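Putative sugar ABC transporter, substrate-binding protein (Clostridium phytofermentans, PDB 4WZZ) binds L-rhamnose between its two lobes and probably delivers it, as the extracellular solute receptor, to an ABC-type sugar importer. Local coordinates at residues A[94-105]-A[117-128]; A[150-158]-A[302-313]. All blocks are in the same frame, centred on the assembly; numbering follows the deposited sequence. Where two conformers were deposited one is given.

Interaction 1 of 2, residues A[94-105]-A[117-128]; sequences SATAEDQITCIN and IAANDTDALEPA
A97 and N120 bring their CA atoms to 5.3 Å where the N-terminus of helix 97-110 meets the loop after strand 114-117, and I101 faces L125 further along. Two amide side chains, Q100 and N120, do the polar work. The Q100 amide bonds the backbone of the loop with both its polar atoms. NE2 donates to A118 O at 2.6 Å, nearly straight and from above that carbonyl's plane, with the oxygen in the plane of the amide. OE1 takes the N-H of N120 at 2.9 Å. The Q100 chain is extended beyond CG, which carries the amide across to the loop, and NE2 also bonds V61 O. N120 answers in the reverse direction. Its ND2 reaches T96 O at 3.0 Å from above the carbonyl plane, opposite the face used by the N-H of Q100, and also bonds K62 O. The two amides lie stacked, their planes 12° apart. At the oxygen end of the N120 amide, a water donates to both OD1 and A95 O. T96 is the N-cap of the helix: its OG1 accepts from D99 N.

Along the helix the contact turns apolar. A97 CB meets A124 CB at 3.7 Å, and L125 sends CD2 to I101 CG1 at 3.9 Å. I104 crosses I117 at about a right angle, CD1 to CD1, and its CG2 packs on A128 CB at 3.7 Å. D121 OD1 shapes the loop: D123 N closes an Asx turn on it, and A124 N completes an Asx motif from the opposite face of the carboxylate. Paired side-chain-to-backbone bonds tie the start of one helix to the loop leading into the next, so these buried amides are fixed in rotation while aliphatic packing continues along the helix.

Interaction 2 of 2, residues A[150-158]-A[302-313]; sequences SRKVFVNQA and LGNLAAYASISL
A306 O is gripped twice from within helix 299-315: S310 OG donates to it at 2.6 Å and S310 N reaches it from the opposite face of the carbonyl. S310 OG is in turn bonded to Y76 OH. Across the contact no hydrogen bond forms, and the helix lies against strand 154-156 nearly antiparallel, at 155°, with the short axes 8.9 Å apart. V155 carries most of the contact from the strand side. Its CG1, anti to the backbone N (chi1 -178°), touches both L302 CD1 and L305 CD2, each 3.8 Å away, while CG2 lies over A306 CA at 4.1 Å and leans toward A309 CB. L302 also reaches Q157, its CD2 4.1 Å from OE1. At the other end L313 and K152 slide past each other in opposite directions, L313 CD2 lying 4.0 Å from K152 CD. Q157 touches the bound rhamnose, and its NE2 bonds D143 OD1; its own backbone N is buried without a partner. The interface is therefore held by aliphatic packing with no hydrogen bond across it, and one end of that packing borders the sugar pocket.

Both contacts belong to the same lobe and its mixed sheet, their centres about 17 Å apart, and they meet where E126 CB packs on S150 OG at 3.3 Å. Interaction 2 is the more buried: residues 302-313 pack on 150-158, their closest ends 144 residues apart in sequence, and the join is almost wholly apolar, with no hydrogen bond across it. Interaction 1 is only partly buried and local in sequence, linking neighbouring helical and loop elements around strand 114-117 through side-chain amides and backbone groups as well as aliphatic carbons. Each comes close to the rhamnose: Q157 of interaction 2 touches it. In interaction 1 the side chain of A118 is about 6 Å from the bound alpha-L-rhamnopyranose.

Interaction 1 of 2, residues A[94-105]-A[117-128]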
loop_
_atom_site.group_PDB
_atom_site.type_symbol
_atom_site.label_atom_id
_atom_site.label_comp_id
_atom_site.label_asym_id
_atom_site.label_seq_id
_atom_site.Cartn_x
_atom_site.Cartn_y
_atom_site.Cartn_z
ATOM N N SER A 94 1.273 3.872 16.086
ATOM C CA SER A 94 2.228 4.319 15.084
ATOM C C SER A 94 2.566 3.159 14.152
ATOM O O SER A 94 2.284 1.998 14.462
ATOM C CB SER A 94 3.478 4.908 15.740
ATOM O OG SER A 94 4.319 3.893 16.250
ATOM N N ALA A 95 3.169 3.474 13.009
ATOM C CA ALA A 95 3.449 2.473 11.995
ATOM C C ALA A 95 4.709 1.680 12.278
ATOM O O ALA A 95 5.598 1.579 11.431
ATOM C CB ALA A 95 3.539 3.128 10.615
ATOM N N THR A 96 4.761 1.102 13.470
ATOM C CA THR A 96 5.911 0.336 13.926
ATOM C C THR A 96 5.541 -1.105 14.247
ATOM O O THR A 96 4.376 -1.434 14.478
ATOM C CB THR A 96 6.488 0.926 15.213
ATOM O OG1 THR A 96 5.526 0.792 16.278
ATOM C CG2 THR A 96 6.852 2.380 15.007
ATOM N N ALA A 97 6.548 -1.965 14.245
ATOM C CA ALA A 97 6.375 -3.359 14.635
ATOM C C ALA A 97 5.879 -3.482 16.078
ATOM O O ALA A 97 4.948 -4.233 16.358
ATOM C CB ALA A 97 7.682 -4.097 14.458
ATOM N N GLU A 98 6.497 -2.729 16.985
ATOM C CA GLU A 98 6.123 -2.774 18.396
ATOM C C GLU A 98 4.629 -2.531 18.615
ATOM O O GLU A 98 3.980 -3.284 19.336
ATOM C CB GLU A 98 6.936 -1.752 19.190
ATOM C CG GLU A 98 6.575 -1.698 20.666
ATOM C CD GLU A 98 7.451 -0.737 21.464
ATOM O OE1 GLU A 98 8.294 -0.036 20.857
ATOM O OE2 GLU A 98 7.289 -0.687 22.707
ATOM N N ASP A 99 4.076 -1.488 18.002
ATOM C CA ASP A 99 2.672 -1.178 18.232
ATOM C C ASP A 99 1.762 -2.212 17.591
ATOM O O ASP A 99 0.668 -2.473 18.081
ATOM C CB ASP A 99 2.331 0.240 17.760
ATOM C CG ASP A 99 2.860 1.305 18.699
ATOM O OD1 ASP A 99 3.296 0.945 19.818
ATOM O OD2 ASP A 99 2.821 2.501 18.341
ATOM N N GLN A 100 2.225 -2.829 16.516
ATOM C CA GLN A 100 1.470 -3.893 15.870
ATOM C C GLN A 100 1.411 -5.188 16.651
ATOM O O GLN A 100 0.398 -5.884 16.650
ATOM C CB GLN A 100 2.023 -4.179 14.472
ATOM C CG GLN A 100 1.036 -3.800 13.467
ATOM C CD GLN A 100 1.473 -3.969 12.046
ATOM O OE1 GLN A 100 2.589 -4.420 11.744
ATOM N NE2 GLN A 100 0.573 -3.599 11.137
ATOM N N ILE A 101 2.514 -5.532 17.296
ATOM C CA ILE A 101 2.576 -6.726 18.089
ATOM C C ILE A 101 1.555 -6.635 19.218
ATOM O O ILE A 101 0.885 -7.609 19.542
ATOM C CB ILE A 101 3.995 -6.924 18.637
ATOM C CG1 ILE A 101 4.926 -7.305 17.480
ATOM C CG2 ILE A 101 3.984 -7.992 19.696
ATOM C CD1 ILE A 101 6.419 -7.102 17.760
ATOM N N THR A 102 1.414 -5.451 19.800
ATOM C CA THR A 102 0.411 -5.252 20.824
ATOM C C THR A 102 -0.974 -5.602 20.264
ATOM O O THR A 102 -1.766 -6.261 20.928
ATOM C CB THR A 102 0.439 -3.804 21.331
ATOM O OG1 THR A 102 1.712 -3.557 21.926
ATOM C CG2 THR A 102 -0.656 -3.558 22.351
ATOM N N CYS A 103 -1.250 -5.173 19.037
ATOM C CA CYS A 103 -2.546 -5.472 18.417
ATOM C C CYS A 103 -2.693 -6.958 18.107
ATOM O O CYS A 103 -3.770 -7.523 18.255
ATOM C CB CYS A 103 -2.764 -4.650 17.139
ATOM S SG CYS A 103 -2.817 -2.868 17.404
ATOM N N ILE A 104 -1.630 -7.599 17.647
ATOM C CA ILE A 104 -1.717 -9.032 17.366
ATOM C C ILE A 104 -2.058 -9.751 18.641
ATOM O O ILE A 104 -2.910 -10.646 18.672
ATOM C CB ILE A 104 -0.406 -9.576 16.818
ATOM C CG1 ILE A 104 -0.127 -8.927 15.459
ATOM C CG2 ILE A 104 -0.478 -11.103 16.721
ATOM C CD1 ILE A 104 1.312 -8.966 15.044
ATOM N N ASN A 105 -1.374 -9.370 19.708
ATOM C CA ASN A 105 -1.609 -10.014 20.987
ATOM C C ASN A 105 -3.038 -9.806 21.491
ATOM O O ASN A 105 -3.612 -10.711 22.092
ATOM C CB ASN A 105 -0.573 -9.574 22.026
ATOM C CG ASN A 105 0.821 -10.126 21.728
ATOM O OD1 ASN A 105 0.960 -11.179 21.101
ATOM N ND2 ASN A 105 1.859 -9.414 22.175
ATOM N N ILE A 117 -3.292 -8.896 8.256
ATOM C CA ILE A 117 -2.375 -7.867 8.714
ATOM C C ILE A 117 -1.567 -7.196 7.598
ATOM O O ILE A 117 -1.080 -7.848 6.682
ATOM C CB ILE A 117 -1.462 -8.420 9.800
ATOM C CG1 ILE A 117 -0.572 -7.310 10.361
ATOM C CG2 ILE A 117 -0.659 -9.625 9.294
ATOM C CD1 ILE A 117 -0.095 -7.578 11.782
ATOM N N ALA A 118 -1.465 -5.872 7.706
ATOM C CA ALA A 118 -0.633 -5.049 6.835
ATOM C C ALA A 118 0.623 -4.713 7.617
ATOM O O ALA A 118 0.598 -3.880 8.532
ATOM C CB ALA A 118 -1.362 -3.784 6.440
ATOM N N ALA A 119 1.713 -5.401 7.280
ATOM C CA ALA A 119 2.891 -5.439 8.132
ATOM C C ALA A 119 3.701 -4.170 8.163
ATOM O O ALA A 119 4.003 -3.587 7.120
ATOM C CB ALA A 119 3.812 -6.605 7.698
ATOM N N ASN A 120 4.085 -3.764 9.367
ATOM C CA ASN A 120 4.996 -2.630 9.546
ATOM C C ASN A 120 6.455 -3.052 9.517
ATOM O O ASN A 120 7.361 -2.212 9.496
ATOM C CB ASN A 120 4.700 -1.910 10.852
ATOM C CG ASN A 120 3.403 -1.131 10.799
ATOM O OD1 ASN A 120 2.985 -0.681 9.735
ATOM N ND2 ASN A 120 2.762 -0.968 11.942
ATOM N N ASP A 121 6.681 -4.358 9.506
ATOM C CA ASP A 121 8.030 -4.919 9.427
ATOM C C ASP A 121 7.859 -6.332 8.901
ATOM O O ASP A 121 6.889 -7.026 9.249
ATOM C CB ASP A 121 8.692 -4.926 10.802
ATOM C CG ASP A 121 10.166 -5.378 10.762
ATOM O OD1 ASP A 121 10.433 -6.593 10.608
ATOM O OD2 ASP A 121 11.048 -4.510 10.913
ATOM N N THR A 122 8.787 -6.758 8.055
ATOM C CA THR A 122 8.606 -7.990 7.330
ATOM C C THR A 122 8.803 -9.198 8.250
ATOM O O THR A 122 8.154 -10.237 8.074
ATOM C CB THR A 122 9.600 -8.057 6.163
ATOM O OG1 THR A 122 9.715 -6.746 5.579
ATOM C CG2 THR A 122 9.122 -9.040 5.126
ATOM N N ASP A 123 9.677 -9.038 9.241
ATOM C CA ASP A 123 10.137 -10.161 10.063
ATOM C C ASP A 123 9.787 -10.093 11.561
ATOM O O ASP A 123 9.659 -11.124 12.229
ATOM C CB ASP A 123 11.652 -10.276 9.937
ATOM C CG ASP A 123 12.097 -10.681 8.538
ATOM O OD1 ASP A 123 11.393 -11.464 7.872
ATOM O OD2 ASP A 123 13.162 -10.209 8.102
ATOM N N ALA A 124 9.665 -8.886 12.090
ATOM C CA ALA A 124 9.503 -8.675 13.528
ATOM C C ALA A 124 8.192 -9.229 14.067
ATOM O O ALA A 124 8.080 -9.520 15.259
ATOM C CB ALA A 124 9.628 -7.189 13.854
ATOM N N LEU A 125 7.205 -9.391 13.195
ATOM C CA LEU A 125 5.898 -9.875 13.629
ATOM C C LEU A 125 5.829 -11.398 13.707
ATOM O O LEU A 125 4.807 -11.957 14.116
ATOM C CB LEU A 125 4.821 -9.373 12.667
ATOM C CG LEU A 125 4.851 -7.885 12.333
ATOM C CD1 LEU A 125 3.751 -7.601 11.334
ATOM C CD2 LEU A 125 4.672 -7.052 13.596
ATOM N N GLU A 126 6.909 -12.072 13.309
ATOM C CA GLU A 126 6.842 -13.506 13.087
ATOM C C GLU A 126 6.539 -14.269 14.384
ATOM O O GLU A 126 5.734 -15.197 14.375
ATOM C CB GLU A 126 8.112 -14.046 12.412
ATOM C CG GLU A 126 8.091 -15.578 12.270
ATOM C CD GLU A 126 9.152 -16.144 11.337
ATOM O OE1 GLU A 126 9.893 -15.377 10.677
ATOM O OE2 GLU A 126 9.227 -17.386 11.264
ATOM N N PRO A 127 7.184 -13.897 15.496
ATOM C CA PRO A 127 6.844 -14.659 16.709
ATOM C C PRO A 127 5.372 -14.540 17.118
ATOM O O PRO A 127 4.753 -15.556 17.446
ATOM C CB PRO A 127 7.749 -14.038 17.774
ATOM C CG PRO A 127 8.915 -13.522 17.015
ATOM C CD PRO A 127 8.373 -13.051 15.695
ATOM N N ALA A 128 4.816 -13.333 17.098
ATOM C CA ALA A 128 3.433 -13.162 17.524
ATOM C C ALA A 128 2.472 -13.860 16.564
ATOM O O ALA A 128 1.487 -14.479 16.993
ATOM C CB ALA A 128 3.096 -11.697 17.654
HETATM O O HOH W 1 5.083 0.785 8.596
#

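Interaction 2 of 2, residues A[150-158]-A[302-313]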
loop_
_atom_site.group_PDB
_atom_site.type_symbol
_atom_site.label_atom_id
_atom_site.label_comp_id
_atom_site.label_asym_id
_atom_site.label_seq_id
_atom_site.Cartn_x
_atom_site.Cartn_y
_atom_site.Cartn_z
ATOM N N SER A 150 5.130 -16.305 8.020
ATOM C CA SER A 150 4.231 -15.647 8.956
ATOM C C SER A 150 2.800 -15.543 8.434
ATOM O O SER A 150 1.980 -14.848 9.033
ATOM C CB SER A 150 4.768 -14.236 9.259
ATOM O OG SER A 150 6.022 -14.298 9.926
ATOM N N ARG A 151 2.503 -16.198 7.317
ATOM C CA ARG A 151 1.205 -16.033 6.661
ATOM C C ARG A 151 0.841 -17.242 5.810
ATOM O O ARG A 151 1.703 -18.049 5.468
ATOM C CB ARG A 151 1.243 -14.803 5.739
ATOM C CG ARG A 151 2.018 -15.066 4.455
ATOM C CD ARG A 151 2.113 -13.850 3.580
ATOM N NE ARG A 151 2.529 -14.185 2.209
ATOM C CZ ARG A 151 3.672 -13.802 1.636
ATOM N NH1 ARG A 151 4.588 -13.103 2.297
ATOM N NH2 ARG A 151 3.908 -14.132 0.375
ATOM N N LYS A 152 -0.434 -17.366 5.460
ATOM C CA LYS A 152 -0.845 -18.392 4.513
ATOM C C LYS A 152 -0.876 -17.813 3.096
ATOM O O LYS A 152 -0.695 -18.550 2.124
ATOM C CB LYS A 152 -2.193 -19.000 4.916
ATOM C CG LYS A 152 -2.072 -19.904 6.118
ATOM C CD LYS A 152 -3.395 -20.554 6.438
ATOM C CE LYS A 152 -3.224 -21.783 7.295
ATOM N NZ LYS A 152 -4.527 -22.173 7.907
ATOM N N VAL A 153 -1.066 -16.498 2.980
ATOM C CA VAL A 153 -1.107 -15.845 1.678
ATOM C C VAL A 153 -1.023 -14.330 1.857
ATOM O O VAL A 153 -1.380 -13.824 2.912
ATOM C CB VAL A 153 -2.389 -16.203 0.903
ATOM C CG1 VAL A 153 -3.640 -15.613 1.585
ATOM C CG2 VAL A 153 -2.270 -15.787 -0.570
ATOM N N PHE A 154 -0.535 -13.640 0.828
ATOM C CA PHE A 154 -0.481 -12.166 0.806
ATOM C C PHE A 154 -1.431 -11.642 -0.249
ATOM O O PHE A 154 -1.487 -12.159 -1.370
ATOM C CB PHE A 154 0.939 -11.685 0.494
ATOM C CG PHE A 154 1.074 -10.181 0.424
ATOM C CD1 PHE A 154 0.708 -9.406 1.501
ATOM C CD2 PHE A 154 1.589 -9.552 -0.710
ATOM C CE1 PHE A 154 0.819 -8.039 1.474
ATOM C CE2 PHE A 154 1.696 -8.176 -0.739
ATOM C CZ PHE A 154 1.308 -7.422 0.362
ATOM N N VAL A 155 -2.202 -10.626 0.107
ATOM C CA VAL A 155 -3.111 -9.999 -0.840
ATOM C C VAL A 155 -2.474 -8.689 -1.232
ATOM O O VAL A 155 -2.388 -7.761 -0.423
ATOM C CB VAL A 155 -4.520 -9.785 -0.274
ATOM C CG1 VAL A 155 -5.422 -9.172 -1.334
ATOM C CG2 VAL A 155 -5.095 -11.105 0.192
ATOM N N ASN A 156 -2.016 -8.636 -2.483
ATOM C CA ASN A 156 -1.216 -7.509 -3.007
ATOM C C ASN A 156 -2.085 -6.638 -3.906
ATOM O O ASN A 156 -2.805 -7.149 -4.782
ATOM C CB ASN A 156 -0.033 -8.072 -3.822
ATOM C CG ASN A 156 1.137 -7.114 -3.924
ATOM O OD1 ASN A 156 1.017 -5.924 -3.635
ATOM N ND2 ASN A 156 2.293 -7.635 -4.364
ATOM N N GLN A 157 -2.050 -5.319 -3.665
ATOM C CA GLN A 157 -2.840 -4.344 -4.414
ATOM C C GLN A 157 -2.531 -4.333 -5.902
ATOM O O GLN A 157 -3.392 -4.067 -6.727
ATOM C CB GLN A 157 -2.600 -2.942 -3.844
ATOM C CG GLN A 157 -1.136 -2.631 -3.505
ATOM C CD GLN A 157 -0.813 -2.856 -2.059
ATOM O OE1 GLN A 157 -0.884 -3.983 -1.574
ATOM N NE2 GLN A 157 -0.481 -1.794 -1.346
ATOM N N ALA A 158 -1.284 -4.611 -6.249
ATOM C CA ALA A 158 -0.865 -4.618 -7.651
ATOM C C ALA A 158 0.447 -5.354 -7.717
ATOM O O ALA A 158 1.081 -5.573 -6.695
ATOM C CB ALA A 158 -0.724 -3.194 -8.187
ATOM N N LEU A 302 -9.288 -3.636 -2.084
ATOM C CA LEU A 302 -8.181 -4.397 -1.511
ATOM C C LEU A 302 -8.704 -5.044 -0.235
ATOM O O LEU A 302 -8.493 -6.239 0.016
ATOM C CB LEU A 302 -6.982 -3.512 -1.202
ATOM C CG LEU A 302 -5.829 -4.221 -0.488
ATOM C CD1 LEU A 302 -5.275 -5.358 -1.356
ATOM C CD2 LEU A 302 -4.687 -3.274 -0.118
ATOM N N GLY A 303 -9.410 -4.254 0.564
ATOM C CA GLY A 303 -10.007 -4.780 1.780
ATOM C C GLY A 303 -11.047 -5.838 1.481
ATOM O O GLY A 303 -11.092 -6.871 2.161
ATOM N N ASN A 304 -11.899 -5.577 0.480
ATOM C CA ASN A 304 -12.912 -6.553 0.068
ATOM C C ASN A 304 -12.263 -7.897 -0.252
ATOM O O ASN A 304 -12.717 -8.942 0.206
ATOM C CB ASN A 304 -13.658 -6.137 -1.207
ATOM C CG ASN A 304 -14.516 -4.891 -1.070
ATOM O OD1 ASN A 304 -14.858 -4.300 -2.097
ATOM N ND2 ASN A 304 -14.910 -4.508 0.142
ATOM N N LEU A 305 -11.228 -7.872 -1.091
ATOM C CA LEU A 305 -10.635 -9.119 -1.590
ATOM C C LEU A 305 -9.961 -9.860 -0.451
ATOM O O LEU A 305 -10.041 -11.083 -0.352
ATOM C CB LEU A 305 -9.612 -8.806 -2.688
ATOM C CG LEU A 305 -8.861 -10.017 -3.224
ATOM C CD1 LEU A 305 -9.818 -11.034 -3.799
ATOM C CD2 LEU A 305 -7.856 -9.571 -4.266
ATOM N N ALA A 306 -9.284 -9.117 0.416
ATOM C CA ALA A 306 -8.661 -9.720 1.583
ATOM C C ALA A 306 -9.703 -10.387 2.470
ATOM O O ALA A 306 -9.434 -11.449 3.065
ATOM C CB ALA A 306 -7.872 -8.678 2.369
ATOM N N ALA A 307 -10.894 -9.790 2.553
ATOM C CA ALA A 307 -11.981 -10.400 3.317
ATOM C C ALA A 307 -12.472 -11.682 2.639
ATOM O O ALA A 307 -12.662 -12.697 3.305
ATOM C CB ALA A 307 -13.140 -9.410 3.519
ATOM N N TYR A 308 -12.680 -11.651 1.325
ATOM C CA TYR A 308 -13.111 -12.868 0.634
ATOM C C TYR A 308 -12.092 -13.988 0.825
ATOM O O TYR A 308 -12.456 -15.162 1.039
ATOM C CB TYR A 308 -13.356 -12.613 -0.853
ATOM C CG TYR A 308 -14.603 -11.811 -1.132
ATOM C CD1 TYR A 308 -15.851 -12.283 -0.754
ATOM C CD2 TYR A 308 -14.536 -10.578 -1.783
ATOM C CE1 TYR A 308 -16.998 -11.557 -1.008
ATOM C CE2 TYR A 308 -15.676 -9.849 -2.046
ATOM C CZ TYR A 308 -16.908 -10.345 -1.660
ATOM O OH TYR A 308 -18.057 -9.630 -1.904
ATOM N N ALA A 309 -10.809 -13.642 0.748
ATOM C CA ALA A 309 -9.744 -14.627 0.885
ATOM C C ALA A 309 -9.668 -15.142 2.320
ATOM O O ALA A 309 -9.444 -16.339 2.554
ATOM C CB ALA A 309 -8.396 -14.040 0.441
ATOM N N SER A 310 -9.897 -14.250 3.283
ATOM C CA SER A 310 -9.932 -14.641 4.683
ATOM C C SER A 310 -11.051 -15.659 4.937
ATOM O O SER A 310 -10.854 -16.670 5.606
ATOM C CB SER A 310 -10.195 -13.418 5.563
ATOM O OG SER A 310 -9.125 -12.497 5.461
ATOM N N ILE A 311 -12.240 -15.366 4.422
ATOM C CA ILE A 311 -13.373 -16.275 4.585
ATOM C C ILE A 311 -13.057 -17.604 3.925
ATOM O O ILE A 311 -13.434 -18.658 4.441
ATOM C CB ILE A 311 -14.657 -15.702 3.990
ATOM C CG1 ILE A 311 -15.077 -14.449 4.772
ATOM C CG2 ILE A 311 -15.795 -16.740 4.060
ATOM C CD1 ILE A 311 -16.168 -13.638 4.108
ATOM N N SER A 312 -12.353 -17.554 2.794
ATOM C CA SER A 312 -12.020 -18.773 2.053
ATOM C C SER A 312 -11.047 -19.657 2.827
ATOM O O SER A 312 -11.186 -20.880 2.830
ATOM C CB SER A 312 -11.470 -18.431 0.674
ATOM O OG SER A 312 -12.476 -17.822 -0.113
ATOM N N LEU A 313 -10.071 -19.038 3.491
ATOM C CA LEU A 313 -9.201 -19.745 4.429
ATOM C C LEU A 313 -9.966 -20.371 5.597
ATOM O O LEU A 313 -9.719 -21.531 5.954
ATOM C CB LEU A 313 -8.131 -18.808 4.988
ATOM C CG LEU A 313 -7.006 -18.359 4.055
ATOM C CD1 LEU A 313 -6.187 -17.263 4.721
ATOM C CD2 LEU A 313 -6.099 -19.519 3.632
#